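Local coordinates for Di-haem cytochrome c peroxidase family protein (Burkholderia thailandensis E264, PDB 6NX0) that carries two c-type hemes and probably works as a peroxidase of the bacterial diheme cytochrome c peroxidase family, at residues A[170-175]-A[355-360]; A[222-227]-A[231-236]. One frame throughout, in Å; residues are numbered along the deposited sequence.

Interaction 1: A[170-175]-A[355-360]; sequences PRRHFY and LRWPEP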
ATOM      1  N   PRO A 170       4.551   4.524  -9.210  1.00 12.84           N
ATOM      2  CA  PRO A 170       5.009   4.438 -10.600  1.00 13.90           C
ATOM      3  C   PRO A 170       4.966   3.005 -11.118  1.00 13.82           C
ATOM      4  O   PRO A 170       4.800   2.035 -10.377  1.00 12.23           O
ATOM      5  CB  PRO A 170       6.436   4.966 -10.532  1.00 14.49           C
ATOM      6  CG  PRO A 170       6.886   4.702  -9.152  1.00 21.64           C
ATOM      7  CD  PRO A 170       5.666   4.731  -8.273  1.00 13.53           C
ATOM      8  N   ARG A 171       5.081   2.892 -12.437  1.00 13.98           N
ATOM      9  CA  ARG A 171       5.292   1.580 -13.025  1.00 14.20           C
ATOM     10  C   ARG A 171       6.576   0.969 -12.459  1.00 10.67           C
ATOM     11  O   ARG A 171       7.469   1.665 -11.973  1.00 12.72           O
ATOM     12  CB  ARG A 171       5.358   1.679 -14.558  1.00 17.59           C
ATOM     13  CG  ARG A 171       3.994   1.919 -15.242  1.00 17.19           C
ATOM     14  CD  ARG A 171       4.077   1.893 -16.817  1.00 19.58           C
ATOM     15  NE  ARG A 171       5.002   0.842 -17.260  1.00 29.51           N
ATOM     16  CZ  ARG A 171       6.053   1.018 -18.064  1.00 28.16           C
ATOM     17  NH1 ARG A 171       6.309   2.199 -18.623  1.00 26.57           N
ATOM     18  NH2 ARG A 171       6.843  -0.017 -18.341  1.00 28.20           N
ATOM     19  N   ARG A 172       6.677  -0.360 -12.560  1.00 12.43           N
ATOM     20  CA  ARG A 172       7.865  -1.051 -12.088  1.00 11.35           C
ATOM     21  C   ARG A 172       9.096  -0.609 -12.860  1.00 12.59           C
ATOM     22  O   ARG A 172       9.055  -0.471 -14.081  1.00 15.34           O
ATOM     23  CB  ARG A 172       7.715  -2.575 -12.239  1.00 13.45           C
ATOM     24  CG  ARG A 172       6.654  -3.249 -11.383  1.00 13.77           C
ATOM     25  CD  ARG A 172       6.702  -4.761 -11.631  1.00 14.94           C
ATOM     26  NE  ARG A 172       6.230  -5.091 -12.971  1.00 13.58           N
ATOM     27  CZ  ARG A 172       5.083  -5.686 -13.273  1.00 16.02           C
ATOM     28  NH1 ARG A 172       4.233  -6.070 -12.331  1.00 14.91           N
ATOM     29  NH2 ARG A 172       4.790  -5.931 -14.544  1.00 18.25           N
ATOM     30  N   HIS A 173      10.184  -0.391 -12.131  1.00 12.72           N
ATOM     31  CA  HIS A 173      11.454  -0.027 -12.752  1.00 13.92           C
ATOM     32  C   HIS A 173      12.594  -0.282 -11.783  1.00 16.09           C
ATOM     33  O   HIS A 173      12.403  -0.445 -10.578  1.00 16.02           O
ATOM     34  CB  HIS A 173      11.449   1.444 -13.213  1.00 14.04           C
ATOM     35  CG  HIS A 173      11.327   2.448 -12.099  1.00 14.67           C
ATOM     36  ND1 HIS A 173      10.119   2.754 -11.504  1.00 13.99           N
ATOM     37  CD2 HIS A 173      12.250   3.234 -11.501  1.00 13.58           C
ATOM     38  CE1 HIS A 173      10.308   3.694 -10.595  1.00 15.95           C
ATOM     39  NE2 HIS A 173      11.592   4.005 -10.572  1.00 14.69           N
ATOM     40  N   PHE A 174      13.804  -0.320 -12.335  1.00 16.35           N
ATOM     41  CA  PHE A 174      15.015  -0.361 -11.541  1.00 14.01           C
ATOM     42  C   PHE A 174      15.770   0.954 -11.680  1.00 13.87           C
ATOM     43  O   PHE A 174      15.680   1.624 -12.708  1.00 16.52           O
ATOM     44  CB  PHE A 174      15.942  -1.499 -11.982  1.00 17.36           C
ATOM     45  CG  PHE A 174      15.500  -2.863 -11.533  1.00 18.95           C
ATOM     46  CD1 PHE A 174      14.585  -3.573 -12.280  1.00 17.96           C
ATOM     47  CD2 PHE A 174      16.027  -3.435 -10.397  1.00 25.01           C
ATOM     48  CE1 PHE A 174      14.183  -4.850 -11.881  1.00 22.08           C
ATOM     49  CE2 PHE A 174      15.611  -4.719  -9.990  1.00 18.76           C
ATOM     50  CZ  PHE A 174      14.704  -5.402 -10.743  1.00 17.04           C
ATOM     51  N   TYR A 175      16.497   1.306 -10.628  1.00 15.57           N
ATOM     52  CA  TYR A 175      17.295   2.526 -10.588  1.00 15.00           C
ATOM     53  C   TYR A 175      18.436   2.328  -9.603  1.00 24.60           C
ATOM     54  O   TYR A 175      18.208   1.877  -8.479  1.00 23.40           O
ATOM     55  CB  TYR A 175      16.436   3.718 -10.180  1.00 17.82           C
ATOM     56  CG  TYR A 175      17.238   4.945  -9.840  1.00 20.53           C
ATOM     57  CD1 TYR A 175      17.909   5.644 -10.833  1.00 23.14           C
ATOM     58  CD2 TYR A 175      17.310   5.414  -8.539  1.00 25.26           C
ATOM     59  CE1 TYR A 175      18.654   6.774 -10.533  1.00 24.13           C
ATOM     60  CE2 TYR A 175      18.054   6.531  -8.228  1.00 31.02           C
ATOM     61  CZ  TYR A 175      18.715   7.213  -9.228  1.00 33.57           C
ATOM     62  OH  TYR A 175      19.445   8.338  -8.912  1.00 40.48           O
ATOM     63  N   LEU A 355       8.598 -12.225 -13.539  1.00 13.74           N
ATOM     64  CA  LEU A 355       9.147 -11.274 -14.493  1.00 13.13           C
ATOM     65  C   LEU A 355      10.540 -11.677 -14.965  1.00 16.21           C
ATOM     66  O   LEU A 355      11.192 -10.913 -15.681  1.00 17.46           O
ATOM     67  CB  LEU A 355       9.183  -9.866 -13.870  1.00 15.53           C
ATOM     68  CG  LEU A 355       7.833  -9.322 -13.392  1.00 16.61           C
ATOM     69  CD1 LEU A 355       8.012  -7.965 -12.733  1.00 16.86           C
ATOM     70  CD2 LEU A 355       6.828  -9.228 -14.517  1.00 22.26           C
ATOM     71  N   ARG A 356      11.012 -12.857 -14.557  1.00 15.70           N
ATOM     72  CA  ARG A 356      12.339 -13.362 -14.897  1.00 19.46           C
ATOM     73  C   ARG A 356      13.454 -12.394 -14.517  1.00 17.05           C
ATOM     74  O   ARG A 356      14.491 -12.327 -15.174  1.00 18.71           O
ATOM     75  CB  ARG A 356      12.401 -13.726 -16.386  1.00 17.93           C
ATOM     76  CG  ARG A 356      11.542 -14.934 -16.717  1.00 25.35           C
ATOM     77  CD  ARG A 356      11.647 -15.387 -18.182  1.00 31.98           C
ATOM     78  NE  ARG A 356      12.995 -15.797 -18.594  1.00 29.37           N
ATOM     79  CZ  ARG A 356      13.473 -17.044 -18.537  1.00 31.28           C
ATOM     80  NH1 ARG A 356      12.739 -18.035 -18.052  1.00 29.88           N
ATOM     81  NH2 ARG A 356      14.709 -17.304 -18.955  1.00 30.90           N
ATOM     82  N   TRP A 357      13.284 -11.659 -13.418  1.00 15.62           N
ATOM     83  CA  TRP A 357      14.388 -10.894 -12.884  1.00 17.28           C
ATOM     84  C   TRP A 357      15.497 -11.845 -12.444  1.00 16.05           C
ATOM     85  O   TRP A 357      15.217 -12.931 -11.936  1.00 15.15           O
ATOM     86  CB  TRP A 357      13.949 -10.077 -11.677  1.00 13.71           C
ATOM     87  CG  TRP A 357      12.991  -8.978 -11.953  1.00 15.00           C
ATOM     88  CD1 TRP A 357      12.501  -8.577 -13.158  1.00 15.90           C
ATOM     89  CD2 TRP A 357      12.423  -8.111 -10.975  1.00 15.48           C
ATOM     90  NE1 TRP A 357      11.650  -7.503 -12.993  1.00 16.08           N
ATOM     91  CE2 TRP A 357      11.593  -7.203 -11.654  1.00 16.47           C
ATOM     92  CE3 TRP A 357      12.544  -8.010  -9.582  1.00 17.76           C
ATOM     93  CZ2 TRP A 357      10.874  -6.217 -10.989  1.00 16.48           C
ATOM     94  CZ3 TRP A 357      11.828  -7.022  -8.931  1.00 15.93           C
ATOM     95  CH2 TRP A 357      11.014  -6.146  -9.640  1.00 14.50           C
ATOM     96  N   PRO A 358      16.758 -11.434 -12.550  1.00 18.57           N
ATOM     97  CA  PRO A 358      17.853 -12.330 -12.161  1.00 19.61           C
ATOM     98  C   PRO A 358      17.848 -12.647 -10.668  1.00 16.70           C
ATOM     99  O   PRO A 358      17.601 -11.782  -9.829  1.00 18.79           O
ATOM    100  CB  PRO A 358      19.111 -11.549 -12.572  1.00 24.97           C
ATOM    101  CG  PRO A 358      18.691 -10.137 -12.639  1.00 26.16           C
ATOM    102  CD  PRO A 358      17.251 -10.145 -13.073  1.00 21.73           C
ATOM    103  N   GLU A 359      18.106 -13.908 -10.347  1.00 15.36           N
ATOM    104  CA  GLU A 359      18.233 -14.362  -8.967  1.00 14.49           C
ATOM    105  C   GLU A 359      17.057 -13.882  -8.109  1.00 14.70           C
ATOM    106  O   GLU A 359      17.248 -13.177  -7.113  1.00 15.39           O
ATOM    107  CB  GLU A 359      19.561 -13.900  -8.386  1.00 16.49           C
ATOM    108  CG  GLU A 359      20.712 -14.627  -9.031  1.00 15.86           C
ATOM    109  CD  GLU A 359      20.590 -16.114  -8.827  1.00 18.96           C
ATOM    110  OE1 GLU A 359      19.940 -16.516  -7.839  1.00 23.32           O
ATOM    111  OE2 GLU A 359      21.119 -16.859  -9.656  1.00 21.39           O
ATOM    112  N   PRO A 360      15.844 -14.306  -8.436  1.00 13.97           N
ATOM    113  CA  PRO A 360      14.665 -13.687  -7.818  1.00 12.24           C
ATOM    114  C   PRO A 360      14.563 -13.908  -6.324  1.00 13.22           C
ATOM    115  O   PRO A 360      13.921 -13.095  -5.647  1.00 13.27           O
ATOM    116  CB  PRO A 360      13.500 -14.341  -8.576  1.00 14.62           C
ATOM    117  CG  PRO A 360      14.082 -15.595  -9.212  1.00 15.76           C
ATOM    118  CD  PRO A 360      15.500 -15.278  -9.491  1.00 14.97           C
TER
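Phe174 drives the edge of its ring into one face of the Trp357 indole, an edge-to-face (T-shaped) pair whose planes meet at 68°, with 4.6 Å between the Phe174 centroid and that of the six-membered ring of Trp357. Two carbons of the phenyl edge do the touching. CZ sits over the middle of the indole, 3.5 Å from Trp357 CD2, while CE1 lies 3.5 Å from Trp357 CE2, so both fusion atoms of the indole are covered. The indole nitrogen NE1 is not spent here; it is hydrogen-bonded to Thr81 OG1, which helps to hold the rotation of the ring that Phe174 meets. Trp357 follows the positive-phi residue Arg356, the C-prime position of a Schellman motif that ends helix 348-354, and the bond from Trp357 N to Ala352 O belongs to that turn. The contact thus joins this helix end to strand 173-175, which runs antiparallel to strand 184-186, and Ile77 touches both aromatic rings. Arg172 leaves the backbone with CB directed at the other segment. Its chain stays extended through CG to CD, which is 3.6 Å from Leu355 CD1 and comes obliquely within 4.5 Å of Trp357 CZ2. A bend at chi3 (-70°) then turns the guanidinium so that one face receives the methyl: NE is 3.4 Å from Leu355 CD1, and CZ follows at 3.8 Å from that same Leu355 CD1. At the tip, NH2 lies 3.9 Å from Leu355 CD2, whereas NH1 donates to Gly193 O.

Interaction 2: A[222-227]-A[231-236]; sequences RKIGRT and AALAGR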
ATOM      1  N   ARG A 222     -20.710 -11.371 -18.776  1.00  9.55           N
ATOM      2  CA  ARG A 222     -22.114 -11.667 -18.992  1.00 12.58           C
ATOM      3  C   ARG A 222     -22.970 -11.019 -17.928  1.00 13.02           C
ATOM      4  O   ARG A 222     -24.036 -10.475 -18.223  1.00 13.33           O
ATOM      5  CB  ARG A 222     -22.343 -13.173 -18.992  1.00 14.41           C
ATOM      6  CG  ARG A 222     -21.878 -13.862 -20.266  1.00 20.45           C
ATOM      7  CD  ARG A 222     -21.908 -15.387 -20.124  1.00 17.97           C
ATOM      8  NE  ARG A 222     -21.778 -16.009 -21.444  1.00 23.09           N
ATOM      9  CZ  ARG A 222     -20.633 -16.125 -22.109  1.00 28.63           C
ATOM     10  NH1 ARG A 222     -19.497 -15.661 -21.593  1.00 23.34           N
ATOM     11  NH2 ARG A 222     -20.624 -16.713 -23.300  1.00 24.45           N
ATOM     12  N   LYS A 223     -22.503 -11.042 -16.682  1.00 10.52           N
ATOM     13  CA  LYS A 223     -23.241 -10.404 -15.608  1.00 11.04           C
ATOM     14  C   LYS A 223     -23.358  -8.896 -15.837  1.00 11.08           C
ATOM     15  O   LYS A 223     -24.457  -8.326 -15.785  1.00 12.16           O
ATOM     16  CB  LYS A 223     -22.547 -10.713 -14.283  1.00 10.22           C
ATOM     17  CG  LYS A 223     -23.212 -10.025 -13.098  1.00 13.37           C
ATOM     18  CD  LYS A 223     -22.681 -10.549 -11.773  1.00 13.92           C
ATOM     19  CE  LYS A 223     -21.199 -10.302 -11.561  1.00 14.67           C
ATOM     20  NZ  LYS A 223     -20.802 -10.653 -10.157  1.00 13.56           N
ATOM     21  N   ILE A 224     -22.226  -8.226 -16.090  1.00 10.21           N
ATOM     22  CA  ILE A 224     -22.239  -6.776 -16.258  1.00  8.81           C
ATOM     23  C   ILE A 224     -23.055  -6.399 -17.487  1.00 11.27           C
ATOM     24  O   ILE A 224     -23.752  -5.368 -17.510  1.00 10.89           O
ATOM     25  CB  ILE A 224     -20.803  -6.248 -16.371  1.00  8.94           C
ATOM     26  CG1 ILE A 224     -20.052  -6.388 -15.047  1.00 10.64           C
ATOM     27  CG2 ILE A 224     -20.815  -4.801 -16.871  1.00 12.45           C
ATOM     28  CD1 ILE A 224     -18.612  -5.898 -15.117  1.00 13.06           C
ATOM     29  N   GLY A 225     -22.978  -7.227 -18.536  1.00 10.70           N
ATOM     30  CA  GLY A 225     -23.632  -6.889 -19.795  1.00 10.59           C
ATOM     31  C   GLY A 225     -25.134  -6.768 -19.691  1.00 14.54           C
ATOM     32  O   GLY A 225     -25.749  -6.137 -20.557  1.00 16.56           O
ATOM     33  N   ARG A 226     -25.738  -7.338 -18.646  1.00 12.57           N
ATOM     34  CA  ARG A 226     -27.177  -7.303 -18.427  1.00 12.37           C
ATOM     35  C   ARG A 226     -27.604  -6.124 -17.571  1.00 13.29           C
ATOM     36  O   ARG A 226     -28.791  -6.022 -17.237  1.00 20.99           O
ATOM     37  CB  ARG A 226     -27.654  -8.602 -17.761  1.00 17.72           C
ATOM     38  CG  ARG A 226     -27.446  -9.870 -18.580  1.00 23.87           C
ATOM     39  CD  ARG A 226     -27.805 -11.133 -17.768  1.00 28.96           C
ATOM     40  NE  ARG A 226     -27.381 -12.363 -18.452  1.00 43.33           N
ATOM     41  CZ  ARG A 226     -26.478 -13.240 -17.998  1.00 49.00           C
ATOM     42  NH1 ARG A 226     -26.181 -14.313 -18.730  1.00 43.06           N
ATOM     43  NH2 ARG A 226     -25.870 -13.073 -16.820  1.00 43.07           N
ATOM     44  N   THR A 227     -26.683  -5.225 -17.241  1.00 12.55           N
ATOM     45  CA  THR A 227     -26.944  -4.167 -16.269  1.00 12.71           C
ATOM     46  C   THR A 227     -26.733  -2.794 -16.898  1.00 12.54           C
ATOM     47  O   THR A 227     -26.183  -2.631 -18.000  1.00 12.79           O
ATOM     48  CB  THR A 227     -26.041  -4.303 -15.021  1.00 10.69           C
ATOM     49  OG1 THR A 227     -24.696  -3.900 -15.333  1.00 12.97           O
ATOM     50  CG2 THR A 227     -26.078  -5.704 -14.456  1.00 12.90           C
ATOM     51  N   ALA A 231     -24.391  -1.105 -20.079  1.00 11.30           N
ATOM     52  CA  ALA A 231     -24.814  -0.151 -21.101  1.00 12.49           C
ATOM     53  C   ALA A 231     -23.918   1.078 -21.120  1.00 13.00           C
ATOM     54  O   ALA A 231     -23.575   1.590 -22.192  1.00 14.07           O
ATOM     55  CB  ALA A 231     -26.287   0.241 -20.862  1.00 12.88           C
ATOM     56  N   ALA A 232     -23.557   1.590 -19.941  1.00 11.37           N
ATOM     57  CA  ALA A 232     -22.660   2.722 -19.852  1.00 12.77           C
ATOM     58  C   ALA A 232     -21.301   2.394 -20.443  1.00 13.70           C
ATOM     59  O   ALA A 232     -20.729   3.194 -21.195  1.00 14.51           O
ATOM     60  CB  ALA A 232     -22.525   3.155 -18.393  1.00 15.40           C
ATOM     61  N   LEU A 233     -20.771   1.205 -20.141  1.00 11.86           N
ATOM     62  CA  LEU A 233     -19.487   0.827 -20.710  1.00  9.96           C
ATOM     63  C   LEU A 233     -19.577   0.659 -22.218  1.00 11.06           C
ATOM     64  O   LEU A 233     -18.684   1.096 -22.950  1.00 12.67           O
ATOM     65  CB  LEU A 233     -18.968  -0.464 -20.054  1.00 11.08           C
ATOM     66  CG  LEU A 233     -18.599  -0.300 -18.577  1.00 11.62           C
ATOM     67  CD1 LEU A 233     -18.512  -1.662 -17.914  1.00 12.42           C
ATOM     68  CD2 LEU A 233     -17.286   0.433 -18.373  1.00 13.86           C
ATOM     69  N   ALA A 234     -20.631  -0.000 -22.697  1.00 11.13           N
ATOM     70  CA  ALA A 234     -20.815  -0.175 -24.135  1.00 12.68           C
ATOM     71  C   ALA A 234     -20.998   1.163 -24.832  1.00 15.41           C
ATOM     72  O   ALA A 234     -20.505   1.362 -25.946  1.00 15.02           O
ATOM     73  CB  ALA A 234     -22.008  -1.088 -24.378  1.00 14.03           C
ATOM     74  N   GLY A 235     -21.698   2.098 -24.187  1.00 13.43           N
ATOM     75  CA  GLY A 235     -21.882   3.416 -24.791  1.00 15.72           C
ATOM     76  C   GLY A 235     -20.567   4.126 -25.034  1.00 17.48           C
ATOM     77  O   GLY A 235     -20.381   4.791 -26.062  1.00 21.44           O
ATOM     78  N   ARG A 236     -19.631   3.987 -24.103  1.00 14.45           N
ATOM     79  CA  ARG A 236     -18.337   4.643 -24.171  1.00 16.07           C
ATOM     80  C   ARG A 236     -17.322   3.844 -24.980  1.00 18.37           C
ATOM     81  O   ARG A 236     -16.540   4.422 -25.745  1.00 19.03           O
ATOM     82  CB  ARG A 236     -17.822   4.874 -22.747  1.00 18.08           C
ATOM     83  CG  ARG A 236     -16.404   5.381 -22.612  1.00 22.67           C
ATOM     84  CD  ARG A 236     -16.308   6.838 -22.923  1.00 32.76           C
ATOM     85  NE  ARG A 236     -14.919   7.278 -22.852  1.00 38.87           N
ATOM     86  CZ  ARG A 236     -14.473   8.279 -22.100  1.00 35.66           C
ATOM     87  NH1 ARG A 236     -13.184   8.571 -22.128  1.00 39.33           N
ATOM     88  NH2 ARG A 236     -15.292   9.000 -21.341  1.00 33.38           N
TER
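Ile224 and Leu233 meet through one methyl each, Ile224 CG2 lying 4.0 Å from Leu233 CD1, and this buried touch is the apolar side of the contact. The torsions set up the meeting: in Ile224 the CG2 branch stands anti to the backbone N while CG1 lies beside it (chi1 -69°), which sends CG2 across to the neighbouring helix. Both side chains also rest on Met248 and Leu252 of helix 245-260, and Leu233 reaches Leu104 of helix 99-109, so the dense packing lies on the face turned to the protein interior. The segments belong to two consecutive helices, 217-225 and 228-237, joined by a short turn. Thr227 is the N-cap of the second helix. Its carbonyl takes the first-turn bond, Ala231 N to Thr227 O at 3.1 Å, in the carbonyl plane and with an N-H...O angle of 153°. Facing the other way along the chain, Thr227 OG1 donates to Ile224 O at 2.8 Å, and the backbone N of Thr227 also reaches Ile224 O, at 2.9 Å. The Ile224 carbonyl, in the last turn of the first helix, therefore accepts two bonds from the N-cap residue of the next. Hydrogen bonds hold the turn, but side-chain packing toward solvent is thin: exposed Ala231 brings CB no nearer than 4.1 Å to Thr227 O, and no side chain of 222-227 packs against that methyl.

Interaction 2 lies between the two halves of interaction 1 in sequence: the chain passes 170-175, then the 222-227 and 231-236 pair, and comes back to 355-360 much later. In space they are separate, with centres 36 Å apart and nearest atoms about 19 Å apart, and they share no helix or sheet. Interaction 1 joins the N-terminal and C-terminal cytochrome c-like regions, and so ties the two heme-bearing halves of the chain together. Interaction 2 stays within the N-terminal half, as local packing at its outer side, farther from the chain centre. Both come within about 10 Å of a bound heme c, through the side chains of Arg172 and Ile224, without touching it.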